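Local structure of putative monooxygenase (Fusobacterium nucleatum subsp. nucleatum, 3MCS) at residues 30-44 with 59-71. The protein is a putative monooxygenase of the antibiotic biosynthesis monooxygenase family, built from two such domains in one chain. Numbering follows the deposited sequence.
Sequences YVNKTMGVEQGVLGL and VEIYNDYLAFSNH
An antiparallel beta hairpin and the two helices that flank it meet here, and a buried polar chain built on H71 ties them together. H71 reaches out from helix 65-73, and both its ring nitrogens donate nearly in the ring plane. H71 NE2 donates to Y30 OH at 2.7 Å. H71 ND1 donates to E38 OE1 at 2.7 Å, on the syn side of the carboxylate. These two bonds fix the rotation of the imidazole. The Y30 hydroxyl passes the chain on, donating to E60 OE2 at 2.6 Å from above the carboxylate plane. The bonds thus run E38-H71-Y30-E60. Y30 has CG anti to its backbone N (chi1 172°), which carries the phenol from helix 20-37 across to the strand. The Y30 and H71 rings meet rim to rim with planes at 51°, and neither covers the other. T34 crosses H71 at about a right angle, with T34 OG1 3.3 Å from H71 CE1 at the ring edge. The T34 hydroxyl itself donates to Y30 O, one turn earlier in the helix. F80 stacks on Y30, and A76 and S77 of helix 75-87 also line this site.

Strands 41-49 and 55-62 pair beside it with a classic beta bulge. L42 N donates to I61 O at 2.9 Å, with a weak second bond from G43 N, and I61 N returns to G43 O. N63 N closes the pairing on G40 O at 2.8 Å. A67 CB lies 3.7 Å from G40 O and packs over this glycine, whose phi is positive. V41 CG2 touches Y62 CE2, on the same sheet face as L44 and E60. D64 N-caps helix 65-73 through A67 N. The helix-packed antiparallel sheet is consistent with the ferredoxin-like fold of the dimeric alpha-beta barrel clan, which probably occurs twice in this single chain.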
# COMPACT_ATOMS: atom_id res chain seq x y z
N TYR A 30 -7.22 -0.81 15.64
CA TYR A 30 -7.69 0.16 14.65
C TYR A 30 -8.15 -0.52 13.39
O TYR A 30 -9.24 -0.22 12.87
CB TYR A 30 -6.57 1.17 14.37
CG TYR A 30 -6.78 2.14 13.24
CD1 TYR A 30 -7.76 3.09 13.30
CD2 TYR A 30 -5.94 2.14 12.14
CE1 TYR A 30 -7.95 3.99 12.26
CE2 TYR A 30 -6.10 3.05 11.11
CZ TYR A 30 -7.11 3.97 11.18
OH TYR A 30 -7.29 4.89 10.16
N VAL A 31 -7.35 -1.46 12.91
CA VAL A 31 -7.68 -2.18 11.67
C VAL A 31 -8.92 -3.03 11.88
O VAL A 31 -9.81 -3.03 11.02
CB VAL A 31 -6.47 -3.02 11.16
CG1 VAL A 31 -6.88 -3.88 10.02
CG2 VAL A 31 -5.33 -2.11 10.74
N ASN A 32 -8.99 -3.72 13.02
CA ASN A 32 -10.13 -4.60 13.32
C ASN A 32 -11.45 -3.88 13.59
O ASN A 32 -12.51 -4.38 13.24
CB ASN A 32 -9.83 -5.52 14.52
CG ASN A 32 -8.84 -6.64 14.18
OD1 ASN A 32 -8.64 -7.00 13.01
ND2 ASN A 32 -8.24 -7.21 15.21
N LYS A 33 -11.39 -2.71 14.22
CA LYS A 33 -12.61 -1.98 14.55
C LYS A 33 -13.10 -1.23 13.34
O LYS A 33 -14.30 -1.09 13.15
CB LYS A 33 -12.42 -1.04 15.77
CG LYS A 33 -13.75 -0.33 16.19
CD LYS A 33 -13.58 0.63 17.39
CE LYS A 33 -14.91 1.27 17.82
NZ LYS A 33 -15.94 0.29 18.29
N THR A 34 -12.18 -0.78 12.49
CA THR A 34 -12.57 -0.06 11.27
C THR A 34 -13.31 -0.93 10.27
O THR A 34 -14.44 -0.60 9.88
CB THR A 34 -11.35 0.57 10.56
OG1 THR A 34 -10.82 1.59 11.39
CG2 THR A 34 -11.73 1.18 9.24
N MSE A 35 -12.67 -2.02 9.84
CA MSE A 35 -13.24 -2.93 8.85
C MSE A 35 -14.45 -3.70 9.38
O MSE A 35 -15.39 -3.99 8.63
CB MSE A 35 -12.18 -3.90 8.36
CG MSE A 35 -11.23 -3.30 7.35
SE MSE A 35 -12.13 -3.00 5.69
CE MSE A 35 -12.71 -4.75 5.18
N GLY A 36 -14.47 -4.02 10.67
CA GLY A 36 -15.61 -4.75 11.21
C GLY A 36 -16.92 -3.96 11.25
O GLY A 36 -18.00 -4.54 11.13
N VAL A 37 -16.81 -2.64 11.36
CA VAL A 37 -17.97 -1.78 11.60
C VAL A 37 -18.28 -0.71 10.55
O VAL A 37 -19.43 -0.39 10.34
CB VAL A 37 -17.74 -1.05 12.96
CG1 VAL A 37 -18.60 0.21 13.12
CG2 VAL A 37 -17.95 -2.04 14.14
N GLU A 38 -17.27 -0.16 9.89
CA GLU A 38 -17.50 1.01 9.01
C GLU A 38 -17.84 0.71 7.54
O GLU A 38 -17.45 -0.31 6.98
CB GLU A 38 -16.30 1.97 9.11
CG GLU A 38 -16.04 2.40 10.55
CD GLU A 38 -14.86 3.32 10.73
OE1 GLU A 38 -14.30 3.78 9.71
OE2 GLU A 38 -14.50 3.58 11.91
N GLN A 39 -18.58 1.65 6.95
CA GLN A 39 -19.01 1.59 5.55
C GLN A 39 -18.07 2.30 4.59
O GLN A 39 -17.49 3.33 4.93
CB GLN A 39 -20.38 2.24 5.43
CG GLN A 39 -21.45 1.51 6.18
CD GLN A 39 -21.76 0.15 5.58
OE1 GLN A 39 -21.54 -0.07 4.39
NE2 GLN A 39 -22.28 -0.75 6.40
N GLY A 40 -17.97 1.77 3.38
CA GLY A 40 -17.15 2.35 2.33
C GLY A 40 -15.66 2.10 2.46
O GLY A 40 -14.86 2.65 1.70
N VAL A 41 -15.27 1.28 3.42
CA VAL A 41 -13.87 0.98 3.63
C VAL A 41 -13.56 -0.27 2.84
O VAL A 41 -14.13 -1.31 3.11
CB VAL A 41 -13.52 0.82 5.12
CG1 VAL A 41 -14.40 -0.20 5.77
CG2 VAL A 41 -12.10 0.42 5.27
N LEU A 42 -12.68 -0.15 1.85
CA LEU A 42 -12.35 -1.28 0.96
C LEU A 42 -11.27 -2.21 1.52
O LEU A 42 -11.21 -3.39 1.16
CB LEU A 42 -11.93 -0.77 -0.41
CG LEU A 42 -13.05 -0.15 -1.27
CD1 LEU A 42 -12.45 0.54 -2.51
CD2 LEU A 42 -14.09 -1.19 -1.69
N GLY A 43 -10.41 -1.67 2.38
CA GLY A 43 -9.36 -2.44 2.97
C GLY A 43 -8.35 -1.58 3.74
O GLY A 43 -8.15 -0.41 3.44
N LEU A 44 -7.76 -2.19 4.76
CA LEU A 44 -6.70 -1.56 5.57
C LEU A 44 -5.56 -2.55 5.70
O LEU A 44 -5.80 -3.73 5.91
CB LEU A 44 -7.19 -1.05 6.94
CG LEU A 44 -7.80 0.35 6.84
CD1 LEU A 44 -9.18 0.27 6.31
CD2 LEU A 44 -7.82 1.03 8.18
N VAL A 59 -1.60 1.22 4.75
CA VAL A 59 -2.23 1.50 3.48
C VAL A 59 -3.73 1.45 3.75
O VAL A 59 -4.22 0.46 4.25
CB VAL A 59 -1.83 0.47 2.43
CG1 VAL A 59 -2.52 0.74 1.08
CG2 VAL A 59 -0.33 0.46 2.28
N GLU A 60 -4.44 2.53 3.44
CA GLU A 60 -5.87 2.65 3.69
C GLU A 60 -6.56 2.98 2.38
O GLU A 60 -6.13 3.89 1.68
CB GLU A 60 -6.15 3.74 4.73
CG GLU A 60 -5.55 3.52 6.14
CD GLU A 60 -5.98 4.60 7.21
OE1 GLU A 60 -6.76 5.54 6.95
OE2 GLU A 60 -5.53 4.53 8.35
N ILE A 61 -7.63 2.24 2.04
CA ILE A 61 -8.36 2.46 0.78
C ILE A 61 -9.85 2.48 1.00
O ILE A 61 -10.42 1.59 1.64
CB ILE A 61 -7.95 1.43 -0.31
CG1 ILE A 61 -8.56 1.82 -1.67
CG2 ILE A 61 -8.28 0.02 0.13
CD1 ILE A 61 -8.00 1.00 -2.84
N TYR A 62 -10.47 3.52 0.46
CA TYR A 62 -11.91 3.77 0.63
C TYR A 62 -12.61 3.95 -0.71
O TYR A 62 -12.01 4.27 -1.72
CB TYR A 62 -12.13 4.99 1.51
CG TYR A 62 -11.42 4.90 2.83
CD1 TYR A 62 -10.11 5.27 2.95
CD2 TYR A 62 -12.07 4.42 3.95
CE1 TYR A 62 -9.45 5.18 4.17
CE2 TYR A 62 -11.42 4.33 5.17
CZ TYR A 62 -10.11 4.71 5.27
OH TYR A 62 -9.43 4.64 6.46
N ASN A 63 -13.92 3.79 -0.67
CA ASN A 63 -14.68 3.80 -1.88
C ASN A 63 -14.80 5.21 -2.46
O ASN A 63 -14.84 5.36 -3.67
CB ASN A 63 -16.05 3.17 -1.62
CG ASN A 63 -16.51 2.28 -2.76
OD1 ASN A 63 -16.37 2.62 -3.94
ND2 ASN A 63 -17.08 1.13 -2.41
N ASP A 64 -14.86 6.22 -1.59
CA ASP A 64 -14.96 7.64 -2.01
C ASP A 64 -14.60 8.60 -0.87
O ASP A 64 -14.43 8.15 0.27
CB ASP A 64 -16.35 7.98 -2.56
CG ASP A 64 -17.46 7.85 -1.53
OD1 ASP A 64 -17.24 7.99 -0.31
OD2 ASP A 64 -18.60 7.66 -1.97
N TYR A 65 -14.50 9.90 -1.15
CA TYR A 65 -14.08 10.86 -0.11
C TYR A 65 -15.06 11.00 1.04
O TYR A 65 -14.66 11.42 2.12
CB TYR A 65 -13.76 12.28 -0.67
CG TYR A 65 -14.93 13.11 -1.22
CD1 TYR A 65 -15.77 13.82 -0.39
CD2 TYR A 65 -15.13 13.22 -2.59
CE1 TYR A 65 -16.81 14.58 -0.92
CE2 TYR A 65 -16.14 13.97 -3.12
CZ TYR A 65 -16.99 14.66 -2.30
OH TYR A 65 -18.02 15.40 -2.86
N LEU A 66 -16.32 10.66 0.84
CA LEU A 66 -17.29 10.77 1.93
C LEU A 66 -17.05 9.64 2.91
O LEU A 66 -17.12 9.85 4.14
CB LEU A 66 -18.74 10.77 1.41
CG LEU A 66 -19.84 10.74 2.48
CD1 LEU A 66 -19.72 11.90 3.49
CD2 LEU A 66 -21.22 10.73 1.81
N ALA A 67 -16.79 8.44 2.38
CA ALA A 67 -16.52 7.28 3.23
C ALA A 67 -15.30 7.57 4.08
O ALA A 67 -15.28 7.25 5.27
CB ALA A 67 -16.30 6.01 2.39
N PHE A 68 -14.30 8.19 3.46
CA PHE A 68 -13.08 8.55 4.15
C PHE A 68 -13.34 9.60 5.21
O PHE A 68 -12.90 9.45 6.36
CB PHE A 68 -12.02 9.06 3.15
CG PHE A 68 -10.79 9.60 3.81
CD1 PHE A 68 -9.86 8.75 4.40
CD2 PHE A 68 -10.56 10.96 3.86
CE1 PHE A 68 -8.73 9.23 5.03
CE2 PHE A 68 -9.43 11.46 4.47
CZ PHE A 68 -8.51 10.59 5.06
N SER A 69 -14.05 10.67 4.85
CA SER A 69 -14.34 11.73 5.81
C SER A 69 -15.09 11.20 7.04
O SER A 69 -14.86 11.66 8.17
CB SER A 69 -15.09 12.90 5.16
OG SER A 69 -16.16 13.35 5.99
N ASN A 70 -16.00 10.25 6.81
CA ASN A 70 -16.74 9.66 7.91
C ASN A 70 -15.81 8.80 8.78
O ASN A 70 -15.92 8.78 10.00
CB ASN A 70 -17.94 8.87 7.40
CG ASN A 70 -19.16 9.74 7.10
OD1 ASN A 70 -19.42 10.74 7.77
ND2 ASN A 70 -19.93 9.34 6.10
N HIS A 71 -14.87 8.13 8.16
CA HIS A 71 -13.91 7.34 8.88
C HIS A 71 -13.08 8.22 9.80
O HIS A 71 -12.87 7.86 10.96
CB HIS A 71 -13.01 6.57 7.92
CG HIS A 71 -11.80 5.95 8.57
ND1 HIS A 71 -11.86 4.78 9.29
CD2 HIS A 71 -10.50 6.33 8.56
CE1 HIS A 71 -10.65 4.47 9.72
NE2 HIS A 71 -9.81 5.40 9.29